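Local coordinates for acyl-CoA dehydrogenase domain protein Tcur3483 (PDB 6WY9) that binds FAD and probably acts as an acyl-CoA dehydrogenase-like oxidoreductase on a CH-CH group of its substrate, at residues Asn41-Ala46 against Ala103-Pro108; Pro117-Tyr122 against Glu242-Ile247; Arg296-Thr301 against Thr348-Ala353; Ala329-Ala334 against Asp392-Leu397. All blocks are in the same frame, centred on the assembly; numbering follows the deposited sequence.

Contact 1: Asn41-Ala46 against Ala103-Pro108; sequences NGLLPA and AGLPFP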
loop_
_atom_site.group_PDB
_atom_site.type_symbol
_atom_site.label_atom_id
_atom_site.label_comp_id
_atom_site.label_asym_id
_atom_site.label_seq_id
_atom_site.Cartn_x
_atom_site.Cartn_y
_atom_site.Cartn_z
ATOM N N ASN A 41 0.944 -10.649 39.246
ATOM C CA ASN A 41 -0.253 -10.231 39.962
ATOM C C ASN A 41 0.080 -9.834 41.389
ATOM O O ASN A 41 -0.527 -8.911 41.939
ATOM C CB ASN A 41 -1.316 -11.341 39.957
ATOM C CG ASN A 41 -2.612 -10.898 40.603
ATOM O OD1 ASN A 41 -3.437 -10.242 39.969
ATOM N ND2 ASN A 41 -2.804 -11.255 41.870
ATOM N N GLY A 42 1.023 -10.532 42.015
ATOM C CA GLY A 42 1.441 -10.181 43.357
ATOM C C GLY A 42 2.265 -8.921 43.454
ATOM O O GLY A 42 2.697 -8.568 44.556
ATOM N N LEU A 43 2.512 -8.253 42.323
ATOM C CA LEU A 43 3.248 -6.996 42.242
ATOM C C LEU A 43 2.387 -5.849 41.738
ATOM O O LEU A 43 2.316 -4.800 42.389
ATOM C CB LEU A 43 4.463 -7.153 41.314
ATOM C CG LEU A 43 5.517 -8.200 41.634
ATOM C CD1 LEU A 43 6.718 -8.002 40.716
ATOM C CD2 LEU A 43 5.924 -8.084 43.092
ATOM N N LEU A 44 1.737 -6.022 40.582
ATOM C CA LEU A 44 0.920 -4.988 39.963
ATOM C C LEU A 44 -0.343 -4.733 40.778
ATOM O O LEU A 44 -0.659 -5.479 41.707
ATOM C CB LEU A 44 0.544 -5.391 38.535
ATOM C CG LEU A 44 -0.889 -5.888 38.269
ATOM C CD1 LEU A 44 -1.128 -6.094 36.780
ATOM C CD2 LEU A 44 -1.234 -7.173 39.022
ATOM N N PRO A 45 -1.071 -3.652 40.471
ATOM C CA PRO A 45 -2.425 -3.497 41.008
ATOM C C PRO A 45 -3.449 -3.495 39.885
ATOM O O PRO A 45 -3.909 -4.554 39.441
ATOM C CB PRO A 45 -2.361 -2.135 41.714
ATOM C CG PRO A 45 -1.143 -1.430 41.078
ATOM C CD PRO A 45 -0.560 -2.351 40.028
ATOM N N ALA A 46 -3.797 -2.298 39.411
ATOM C CA ALA A 46 -4.695 -2.143 38.273
ATOM C C ALA A 46 -4.067 -1.224 37.233
ATOM O O ALA A 46 -3.221 -1.656 36.442
ATOM C CB ALA A 46 -6.057 -1.604 38.723
ATOM N N ALA A 103 1.422 -7.828 31.867
ATOM C CA ALA A 103 1.198 -7.310 33.212
ATOM C C ALA A 103 1.290 -5.788 33.301
ATOM O O ALA A 103 0.911 -5.225 34.334
ATOM C CB ALA A 103 2.198 -7.925 34.193
ATOM N N GLY A 104 1.741 -5.116 32.250
ATOM C CA GLY A 104 2.018 -3.699 32.337
ATOM C C GLY A 104 3.371 -3.372 32.926
ATOM O O GLY A 104 3.678 -2.191 33.130
ATOM N N LEU A 105 4.139 -4.305 33.177
ATOM C CA LEU A 105 5.314 -3.889 33.909
ATOM C C LEU A 105 6.449 -3.562 32.947
ATOM O O LEU A 105 6.519 -4.108 31.841
ATOM C CB LEU A 105 5.755 -4.978 34.881
ATOM C CG LEU A 105 4.718 -5.356 35.951
ATOM C CD1 LEU A 105 5.253 -6.407 36.927
ATOM C CD2 LEU A 105 4.202 -4.122 36.699
ATOM N N PRO A 106 7.309 -2.630 33.323
ATOM C CA PRO A 106 8.497 -2.367 32.516
ATOM C C PRO A 106 9.582 -3.366 32.873
ATOM O O PRO A 106 9.716 -3.774 34.028
ATOM C CB PRO A 106 8.885 -0.945 32.928
ATOM C CG PRO A 106 8.460 -0.881 34.361
ATOM C CD PRO A 106 7.164 -1.675 34.433
ATOM N N PHE A 107 10.339 -3.784 31.862
ATOM C CA PHE A 107 11.442 -4.716 32.012
ATOM C C PHE A 107 12.724 -4.048 31.528
ATOM O O PHE A 107 12.681 -3.303 30.547
ATOM C CB PHE A 107 11.171 -5.985 31.203
ATOM C CG PHE A 107 12.163 -7.085 31.435
ATOM C CD1 PHE A 107 13.354 -7.118 30.735
ATOM C CD2 PHE A 107 11.871 -8.122 32.304
ATOM C CE1 PHE A 107 14.264 -8.134 30.923
ATOM C CE2 PHE A 107 12.777 -9.144 32.507
ATOM C CZ PHE A 107 13.973 -9.158 31.814
ATOM N N PRO A 108 13.863 -4.248 32.201
ATOM C CA PRO A 108 15.086 -3.536 31.776
ATOM C C PRO A 108 15.744 -4.201 30.571
ATOM O O PRO A 108 16.863 -4.732 30.655
ATOM C CB PRO A 108 15.954 -3.609 33.033
ATOM C CG PRO A 108 15.569 -4.912 33.653
ATOM C CD PRO A 108 14.095 -5.068 33.411
#
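The peptide group between Ala103 and Gly104 meets Leu44 at its carbonyl: methyl CD1 of Leu44 comes to 3.3 Å from Ala103 O, the closest approach between 41-46 and 103-108. The other flat group, the ring of Phe107, lies away from 41-46 and packs within its own surroundings. On one face it carries CD of Pro108, 3.4 Å above the plane and displaced toward the rim, while Phe97 meets it edge-to-face and Phe109 comes with its ring plane at about 55°.

Leu105 makes the rest of the contact with its two methyls, each serving a different leucine. CD1 of Leu105 lies 4.4 Å from CD1 of Leu43, and CD2 of Leu105 lies 4.3 Å from CB of Leu44, a loose fit at both points. Leu44 reaches Ala103 with a first torsion far from any staggered position (chi1 104°), which suggests some strain or an imperfectly defined side chain.

Between these partners the chain turns at Gly104, whose positive phi closes a Schellman motif and brings Leu105 round to face the other loop. Phe40 of helix 26-41 touches both Ala103 and Leu105, and Met68 of helix 62-71 lies against Leu43. The contact thus joins two interhelical loops of the helical N-terminal domain, and Pro108 occupies the N-cap position before helix 109-122.

No hydrogen bond links the two loops; the chemistry is that of aliphatic groups and one carbonyl, consistent with a modest apolar contact that is only partly shielded from solvent, with little directional control over how the loops lie.

Contact 2: Pro117-Tyr122 against Glu242-Ile247; sequences PTLMKY and EVVGEI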
loop_
_atom_site.group_PDB
_atom_site.type_symbol
_atom_site.label_atom_id
_atom_site.label_comp_id
_atom_site.label_asym_id
_atom_site.label_seq_id
_atom_site.Cartn_x
_atom_site.Cartn_y
_atom_site.Cartn_z
ATOM N N PRO A 117 25.052 -8.531 27.427
ATOM C CA PRO A 117 25.603 -9.483 26.450
ATOM C C PRO A 117 26.717 -8.890 25.604
ATOM O O PRO A 117 27.587 -9.632 25.134
ATOM C CB PRO A 117 24.381 -9.872 25.598
ATOM C CG PRO A 117 23.180 -9.517 26.442
ATOM C CD PRO A 117 23.612 -8.287 27.203
ATOM N N THR A 118 26.727 -7.579 25.388
ATOM C CA THR A 118 27.884 -7.011 24.717
ATOM C C THR A 118 29.079 -6.947 25.667
ATOM O O THR A 118 30.224 -7.175 25.241
ATOM C CB THR A 118 27.534 -5.633 24.140
ATOM O OG1 THR A 118 27.106 -4.772 25.197
ATOM C CG2 THR A 118 26.399 -5.737 23.094
ATOM N N LEU A 119 28.839 -6.690 26.960
ATOM C CA LEU A 119 29.928 -6.760 27.937
ATOM C C LEU A 119 30.479 -8.171 28.059
ATOM O O LEU A 119 31.693 -8.364 28.219
ATOM C CB LEU A 119 29.466 -6.280 29.312
ATOM C CG LEU A 119 29.334 -4.776 29.525
ATOM C CD1 LEU A 119 28.650 -4.481 30.866
ATOM C CD2 LEU A 119 30.717 -4.127 29.460
ATOM N N MET A 120 29.603 -9.178 28.047
ATOM C CA MET A 120 30.105 -10.543 28.180
ATOM C C MET A 120 31.070 -10.874 27.047
ATOM O O MET A 120 31.961 -11.713 27.207
ATOM C CB MET A 120 28.942 -11.549 28.227
ATOM C CG MET A 120 27.872 -11.244 29.279
ATOM S SD MET A 120 26.437 -12.367 29.267
ATOM C CE MET A 120 26.157 -12.574 27.509
ATOM N N LYS A 121 30.919 -10.201 25.910
ATOM C CA LYS A 121 31.724 -10.456 24.727
ATOM C C LYS A 121 32.995 -9.608 24.693
ATOM O O LYS A 121 34.095 -10.136 24.495
ATOM C CB LYS A 121 30.869 -10.201 23.488
ATOM C CG LYS A 121 31.522 -10.576 22.171
ATOM C CD LYS A 121 30.611 -10.180 20.995
ATOM C CE LYS A 121 31.192 -10.657 19.668
ATOM N NZ LYS A 121 31.375 -12.119 19.697
ATOM N N TYR A 122 32.865 -8.300 24.909
ATOM C CA TYR A 122 33.963 -7.360 24.724
ATOM C C TYR A 122 34.501 -6.779 26.025
ATOM O O TYR A 122 35.403 -5.939 25.984
ATOM C CB TYR A 122 33.513 -6.218 23.797
ATOM C CG TYR A 122 33.183 -6.680 22.395
ATOM C CD1 TYR A 122 34.179 -7.157 21.555
ATOM C CD2 TYR A 122 31.874 -6.653 21.915
ATOM C CE1 TYR A 122 33.895 -7.582 20.276
ATOM C CE2 TYR A 122 31.576 -7.078 20.629
ATOM C CZ TYR A 122 32.599 -7.538 19.816
ATOM O OH TYR A 122 32.338 -7.973 18.539
ATOM N N GLU A 242 37.384 2.440 32.037
ATOM C CA GLU A 242 35.953 2.418 31.744
ATOM C C GLU A 242 35.638 2.448 30.236
ATOM O O GLU A 242 34.469 2.579 29.861
ATOM C CB GLU A 242 35.263 3.592 32.447
ATOM C CG GLU A 242 35.282 3.496 33.954
ATOM C CD GLU A 242 34.489 2.307 34.457
ATOM O OE1 GLU A 242 34.999 1.518 35.279
ATOM O OE2 GLU A 242 33.340 2.160 34.011
ATOM N N VAL A 243 36.640 2.323 29.373
ATOM C CA VAL A 243 36.418 2.114 27.946
ATOM C C VAL A 243 36.127 0.639 27.710
ATOM O O VAL A 243 36.898 -0.229 28.132
ATOM C CB VAL A 243 37.649 2.554 27.135
ATOM C CG1 VAL A 243 37.496 2.136 25.658
ATOM C CG2 VAL A 243 37.875 4.054 27.276
ATOM N N VAL A 244 35.039 0.339 27.028
ATOM C CA VAL A 244 34.713 -1.049 26.732
ATOM C C VAL A 244 35.311 -1.405 25.379
ATOM O O VAL A 244 35.099 -0.696 24.397
ATOM C CB VAL A 244 33.193 -1.279 26.740
ATOM C CG1 VAL A 244 32.898 -2.770 26.755
ATOM C CG2 VAL A 244 32.558 -0.585 27.924
ATOM N N GLY A 245 36.016 -2.529 25.305
ATOM C CA GLY A 245 36.619 -2.892 24.039
ATOM C C GLY A 245 37.928 -2.137 23.873
ATOM O O GLY A 245 38.538 -1.708 24.849
ATOM N N GLU A 246 38.340 -1.949 22.621
ATOM C CA GLU A 246 39.551 -1.208 22.303
ATOM C C GLU A 246 39.232 0.245 21.979
ATOM O O GLU A 246 38.171 0.563 21.431
ATOM C CB GLU A 246 40.289 -1.852 21.129
ATOM C CG GLU A 246 41.181 -2.983 21.556
ATOM C CD GLU A 246 41.269 -4.073 20.519
ATOM O OE1 GLU A 246 40.864 -3.815 19.361
ATOM O OE2 GLU A 246 41.734 -5.185 20.868
ATOM N N ILE A 247 40.167 1.133 22.331
ATOM C CA ILE A 247 39.999 2.545 22.016
ATOM C C ILE A 247 39.967 2.704 20.504
ATOM O O ILE A 247 40.760 2.092 19.774
ATOM C CB ILE A 247 41.106 3.381 22.687
ATOM C CG1 ILE A 247 40.908 3.374 24.208
ATOM C CG2 ILE A 247 41.123 4.826 22.166
ATOM C CD1 ILE A 247 42.111 3.879 24.995
#
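Val244, Tyr122 and Leu119 bury most of the surface shared by 117-122 and 242-247, and Val244 contributes the largest part. Its CG1 methyl does the touching, set 3.7 Å from CD2 of Leu119, and the two side chains cross at about a right angle. CG1 stands anti to the backbone N of Val244 (chi1 -167°), the position that carries it to the helix. The same methyl lies 4.1 Å from O of Tyr122, so one branch of the valine meets both a leucine methyl and the last carbonyl of helix 109-122.

Tyr122 takes part through its backbone and the root of its side chain. Although its CB faces the strand, the ring leads away, and CG of Lys121 sits 3.8 Å above the centre of one face of that ring. O of Tyr122 is 3.5 Å from N of Gly245, a polar approach that does not amount to a hydrogen bond.

The contact seats the C-terminal end of a helix from the helical N-terminal domain against the short, weakly bonded strand 243-244, outermost of its sheet within the chain and bonded through Val244 to Ile205 of the neighbouring strand. Val243 O also accepts a bond from Gln127. Val244 and Leu119 each lie about 10 Å, side chain to side chain, from the FAD-binding residues Tyr146 and Ile144 respectively. At this point helix and strand meet through one close methyl pair, without a directional bond.

Contact 3: Arg296-Thr301 against Thr348-Ala353; sequences RDLART and TGILGA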
loop_
_atom_site.group_PDB
_atom_site.type_symbol
_atom_site.label_atom_id
_atom_site.label_comp_id
_atom_site.label_asym_id
_atom_site.label_seq_id
_atom_site.Cartn_x
_atom_site.Cartn_y
_atom_site.Cartn_z
ATOM N N ARG A 296 -12.479 -8.755 7.463
ATOM C CA ARG A 296 -11.409 -8.658 6.468
ATOM C C ARG A 296 -10.155 -8.006 7.059
ATOM O O ARG A 296 -9.025 -8.436 6.764
ATOM C CB ARG A 296 -11.886 -7.882 5.237
ATOM C CG ARG A 296 -10.692 -7.499 4.279
ATOM C CD ARG A 296 -11.064 -6.479 3.213
ATOM N NE ARG A 296 -9.885 -6.122 2.459
ATOM C CZ ARG A 296 -9.726 -6.414 1.176
ATOM N NH1 ARG A 296 -10.704 -7.005 0.514
ATOM N NH2 ARG A 296 -8.607 -6.068 0.543
ATOM N N ASP A 297 -10.324 -6.937 7.853
ATOM C CA ASP A 297 -9.176 -6.265 8.465
ATOM C C ASP A 297 -8.486 -7.148 9.512
ATOM O O ASP A 297 -7.256 -7.083 9.681
ATOM C CB ASP A 297 -9.616 -4.944 9.128
ATOM C CG ASP A 297 -9.853 -3.805 8.118
ATOM O OD1 ASP A 297 -9.635 -4.019 6.910
ATOM O OD2 ASP A 297 -10.259 -2.678 8.528
ATOM N N LEU A 298 -9.265 -7.910 10.285
ATOM C CA LEU A 298 -8.674 -8.862 11.212
ATOM C C LEU A 298 -7.929 -9.969 10.467
ATOM O O LEU A 298 -6.857 -10.384 10.920
ATOM C CB LEU A 298 -9.748 -9.475 12.119
ATOM C CG LEU A 298 -10.338 -8.488 13.118
ATOM C CD1 LEU A 298 -11.595 -9.175 13.733
ATOM C CD2 LEU A 298 -9.272 -8.129 14.171
ATOM N N ALA A 299 -8.432 -10.385 9.297
ATOM C CA ALA A 299 -7.741 -11.410 8.489
ATOM C C ALA A 299 -6.409 -10.887 7.972
ATOM O O ALA A 299 -5.388 -11.587 8.055
ATOM C CB ALA A 299 -8.618 -11.863 7.304
ATOM N N ARG A 300 -6.403 -9.656 7.434
ATOM C CA ARG A 300 -5.184 -9.089 6.869
ATOM C C ARG A 300 -4.143 -8.850 7.950
ATOM O O ARG A 300 -2.970 -9.192 7.771
ATOM C CB ARG A 300 -5.465 -7.770 6.117
ATOM C CG ARG A 300 -4.354 -7.331 5.168
ATOM C CD ARG A 300 -4.658 -5.932 4.477
ATOM N NE ARG A 300 -4.912 -4.937 5.523
ATOM C CZ ARG A 300 -3.955 -4.345 6.233
ATOM N NH1 ARG A 300 -2.663 -4.619 5.980
ATOM N NH2 ARG A 300 -4.265 -3.489 7.208
ATOM N N THR A 301 -4.565 -8.339 9.114
ATOM C CA THR A 301 -3.578 -8.143 10.177
ATOM C C THR A 301 -3.137 -9.476 10.768
ATOM O O THR A 301 -1.974 -9.599 11.164
ATOM C CB THR A 301 -4.086 -7.188 11.268
ATOM O OG1 THR A 301 -5.377 -7.615 11.696
ATOM C CG2 THR A 301 -4.178 -5.754 10.728
ATOM N N THR A 348 -7.439 0.313 15.669
ATOM C CA THR A 348 -8.107 1.551 16.040
ATOM C C THR A 348 -9.406 1.730 15.235
ATOM O O THR A 348 -10.452 2.108 15.788
ATOM C CB THR A 348 -7.149 2.752 15.829
ATOM O OG1 THR A 348 -6.082 2.687 16.784
ATOM C CG2 THR A 348 -7.892 4.086 16.051
ATOM N N GLY A 349 -9.344 1.521 13.920
ATOM C CA GLY A 349 -10.563 1.589 13.120
ATOM C C GLY A 349 -11.632 0.628 13.621
ATOM O O GLY A 349 -12.804 0.997 13.745
ATOM N N ILE A 350 -11.239 -0.610 13.944
ATOM C CA ILE A 350 -12.222 -1.603 14.400
ATOM C C ILE A 350 -12.876 -1.171 15.700
ATOM O O ILE A 350 -14.052 -1.479 15.958
ATOM C CB ILE A 350 -11.555 -2.989 14.541
ATOM C CG1 ILE A 350 -11.161 -3.497 13.124
ATOM C CG2 ILE A 350 -12.502 -3.963 15.324
ATOM C CD1 ILE A 350 -10.196 -4.799 13.154
ATOM N N LEU A 351 -12.132 -0.462 16.549
ATOM C CA LEU A 351 -12.676 -0.001 17.810
ATOM C C LEU A 351 -13.721 1.098 17.643
ATOM O O LEU A 351 -14.399 1.417 18.621
ATOM C CB LEU A 351 -11.534 0.484 18.727
ATOM C CG LEU A 351 -10.557 -0.586 19.218
ATOM C CD1 LEU A 351 -9.525 0.054 20.191
ATOM C CD2 LEU A 351 -11.312 -1.667 19.970
ATOM N N GLY A 352 -13.888 1.669 16.449
ATOM C CA GLY A 352 -14.970 2.627 16.319
ATOM C C GLY A 352 -14.729 3.884 17.139
ATOM O O GLY A 352 -13.587 4.317 17.367
ATOM N N ALA A 353 -15.835 4.444 17.637
ATOM C CA ALA A 353 -15.796 5.716 18.344
ATOM C C ALA A 353 -14.874 5.657 19.568
ATOM O O ALA A 353 -14.241 6.660 19.914
ATOM C CB ALA A 353 -17.223 6.112 18.757
#
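Ile350 points its CD1 methyl between Leu298 and Asp297, joining two helices of the helical bundle that forms the C-terminal domain of acyl-CoA dehydrogenases. CG1 of Ile350 stands anti to its carbonyl carbon (chi1 -67°), which extends CD1 to Leu298. The side chains of Leu298 and Ile350 run obliquely across each other, with CD1 of Ile350 3.6 Å from CD2 and 3.7 Å from CG of Leu298. Leu298 leaves its helix at a slant to the partner, and its outer branch makes up the distance. On the flank, CB of Asp297 lies 4.1 Å from the same isoleucine methyl, so the aspartate presents only its aliphatic root here.

OD2 of Asp297 serves a different interface, bonding to a polar side chain of a chain of another protein in the assembly. Val279 and Val280 of helix 263-286 extend the apolar layer, lying on Ile350 and Leu298 respectively.

The backbone under the contact is doubly tied. Carbonyl O of Asp297 receives the regular helical bond from N of Thr301 at 3.0 Å. A second comes from the hydroxyl of the same residue, where OG1 of Thr301 stands 2.8 Å from O of Asp297 at a C=O...donor angle of 139°.

Contact 4: Ala329-Ala334 against Asp392-Leu397; sequences AGATKA and DMVATL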
loop_
_atom_site.group_PDB
_atom_site.type_symbol
_atom_site.label_atom_id
_atom_site.label_comp_id
_atom_site.label_asym_id
_atom_site.label_seq_id
_atom_site.Cartn_x
_atom_site.Cartn_y
_atom_site.Cartn_z
ATOM N N ALA A 329 18.488 -9.043 9.328
ATOM C CA ALA A 329 18.128 -8.215 10.476
ATOM C C ALA A 329 17.380 -6.972 10.030
ATOM O O ALA A 329 16.344 -6.608 10.602
ATOM C CB ALA A 329 19.373 -7.816 11.257
ATOM N N GLY A 330 17.902 -6.303 9.002
ATOM C CA GLY A 330 17.248 -5.122 8.498
ATOM C C GLY A 330 15.871 -5.418 7.931
ATOM O O GLY A 330 14.930 -4.661 8.159
ATOM N N ALA A 331 15.738 -6.504 7.153
ATOM C CA ALA A 331 14.417 -6.805 6.584
ATOM C C ALA A 331 13.415 -7.099 7.699
ATOM O O ALA A 331 12.271 -6.622 7.675
ATOM C CB ALA A 331 14.521 -8.004 5.616
ATOM N N THR A 332 13.840 -7.873 8.700
ATOM C CA THR A 332 12.910 -8.259 9.763
ATOM C C THR A 332 12.516 -7.068 10.617
ATOM O O THR A 332 11.352 -6.928 10.991
ATOM C CB THR A 332 13.537 -9.308 10.667
ATOM O OG1 THR A 332 13.866 -10.457 9.894
ATOM C CG2 THR A 332 12.512 -9.714 11.789
ATOM N N LYS A 333 13.487 -6.222 10.974
ATOM C CA LYS A 333 13.143 -5.051 11.785
ATOM C C LYS A 333 12.266 -4.084 10.997
ATOM O O LYS A 333 11.284 -3.536 11.528
ATOM C CB LYS A 333 14.436 -4.392 12.287
ATOM C CG LYS A 333 14.297 -3.230 13.279
ATOM C CD LYS A 333 13.908 -1.937 12.566
ATOM C CE LYS A 333 14.083 -0.715 13.492
ATOM N NZ LYS A 333 13.605 0.544 12.806
ATOM N N ALA A 334 12.587 -3.823 9.730
ATOM C CA ALA A 334 11.735 -2.859 9.035
ATOM C C ALA A 334 10.327 -3.424 8.842
ATOM O O ALA A 334 9.323 -2.715 9.040
ATOM C CB ALA A 334 12.358 -2.452 7.690
ATOM N N ASP A 392 18.230 0.138 2.270
ATOM C CA ASP A 392 19.495 0.246 1.529
ATOM C C ASP A 392 20.350 -0.991 1.768
ATOM O O ASP A 392 20.980 -1.511 0.851
ATOM C CB ASP A 392 20.338 1.445 1.971
ATOM C CG ASP A 392 19.715 2.811 1.637
ATOM O OD1 ASP A 392 18.715 2.897 0.908
ATOM O OD2 ASP A 392 20.275 3.802 2.156
ATOM N N MET A 393 20.481 -1.380 3.044
ATOM C CA MET A 393 21.339 -2.498 3.409
ATOM C C MET A 393 20.775 -3.811 2.873
ATOM O O MET A 393 21.543 -4.682 2.458
ATOM C CB MET A 393 21.491 -2.562 4.929
ATOM C CG MET A 393 22.408 -1.516 5.514
ATOM S SD MET A 393 22.351 -1.466 7.329
ATOM C CE MET A 393 23.608 -0.170 7.480
ATOM N N VAL A 394 19.444 -3.987 2.920
ATOM C CA VAL A 394 18.827 -5.174 2.299
ATOM C C VAL A 394 19.260 -5.291 0.844
ATOM O O VAL A 394 19.667 -6.368 0.386
ATOM C CB VAL A 394 17.288 -5.143 2.428
ATOM C CG1 VAL A 394 16.609 -6.283 1.525
ATOM C CG2 VAL A 394 16.870 -5.300 3.898
ATOM N N ALA A 395 19.212 -4.175 0.104
ATOM C CA ALA A 395 19.605 -4.205 -1.305
ATOM C C ALA A 395 21.091 -4.473 -1.470
ATOM O O ALA A 395 21.486 -5.294 -2.316
ATOM C CB ALA A 395 19.221 -2.883 -2.002
ATOM N N THR A 396 21.945 -3.747 -0.729
ATOM C CA THR A 396 23.373 -3.916 -0.947
ATOM C C THR A 396 23.859 -5.227 -0.334
ATOM O O THR A 396 24.552 -6.005 -1.000
ATOM C CB THR A 396 24.167 -2.699 -0.407
ATOM O OG1 THR A 396 23.939 -2.572 1.005
ATOM C CG2 THR A 396 23.667 -1.402 -1.086
ATOM N N LEU A 397 23.502 -5.509 0.924
ATOM C CA LEU A 397 24.038 -6.735 1.537
ATOM C C LEU A 397 23.268 -7.969 1.095
ATOM O O LEU A 397 23.854 -9.047 0.928
ATOM C CB LEU A 397 23.992 -6.643 3.059
ATOM C CG LEU A 397 24.802 -5.469 3.613
ATOM C CD1 LEU A 397 24.606 -5.342 5.126
ATOM C CD2 LEU A 397 26.283 -5.631 3.247
#
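Two residues before Val394, which meets Ala331, the carbonyl oxygen of Asp392 is gripped by two donors of a single residue. N of Thr396 supplies the helical bond to O of Asp392 at 2.9 Å. The hydroxyl adds another, with OG1 of Thr396 3.1 Å from O of Asp392, at a bent C=O...donor angle of 126° and tilted 33° from the carbonyl plane. Thr396 thereby turns its hydroxyl back onto its own helix, in a segment where the turn at 394-397 widens to the pi type. On the other helix, NZ of Lys333 bonds to Asn380 O, Ala383 O, Gly385 O and Asn387 OD1, tying 329-334 to the chain that leads into helix 387-399.

Across the helices the meeting is apolar and rests on one methyl. CG2 of Val394 lies anti to its own carbonyl carbon and reaches the backbone of helix 326-350, 3.7 Å from N of Ala331. It also faces CB of Ala331, 4.0 Å away, and approaches C of Gly330 at 4.2 Å. With Gly330 and Ala331 facing it, this methyl lies against main chain, and the CA atoms of Ala331 and Val394 are 6.4 Å apart.

In a chain of another protein, an aromatic side chain packs on Val394 and an apolar one on Ala331, while OD1 of Asp392 bonds to polar side chains there. Helix 387-399 also carries Glu388, which binds FAD; Val394's side chain lies about 13 Å from the bound dihydroflavine-adenine dinucleotide.

With no bond between the segments, their spacing follows from shape: one methyl branch of a valine lies against the backbone and CB of the other helix.

Overall arrangement
Contact 1 closes before contact 2 opens, and both precede contacts 3 and 4, whose segments alternate along the chain and share helix 326-350. Contact 1 lies within the helical N-terminal domain; contact 2 ties the end of helix 109-122 to a strand, joining helical and beta parts. Contacts 3 and 4 belong to the C-terminal helices, their centres 29 Å apart, at opposite ends of the shared helix. The widest separation is 46 Å, between the centres of contacts 2 and 3, which lie on opposite sides of the chain's centre. None touches another, so they are separate junctions of the fold, while contacts 3 and 4 also border chains of another protein.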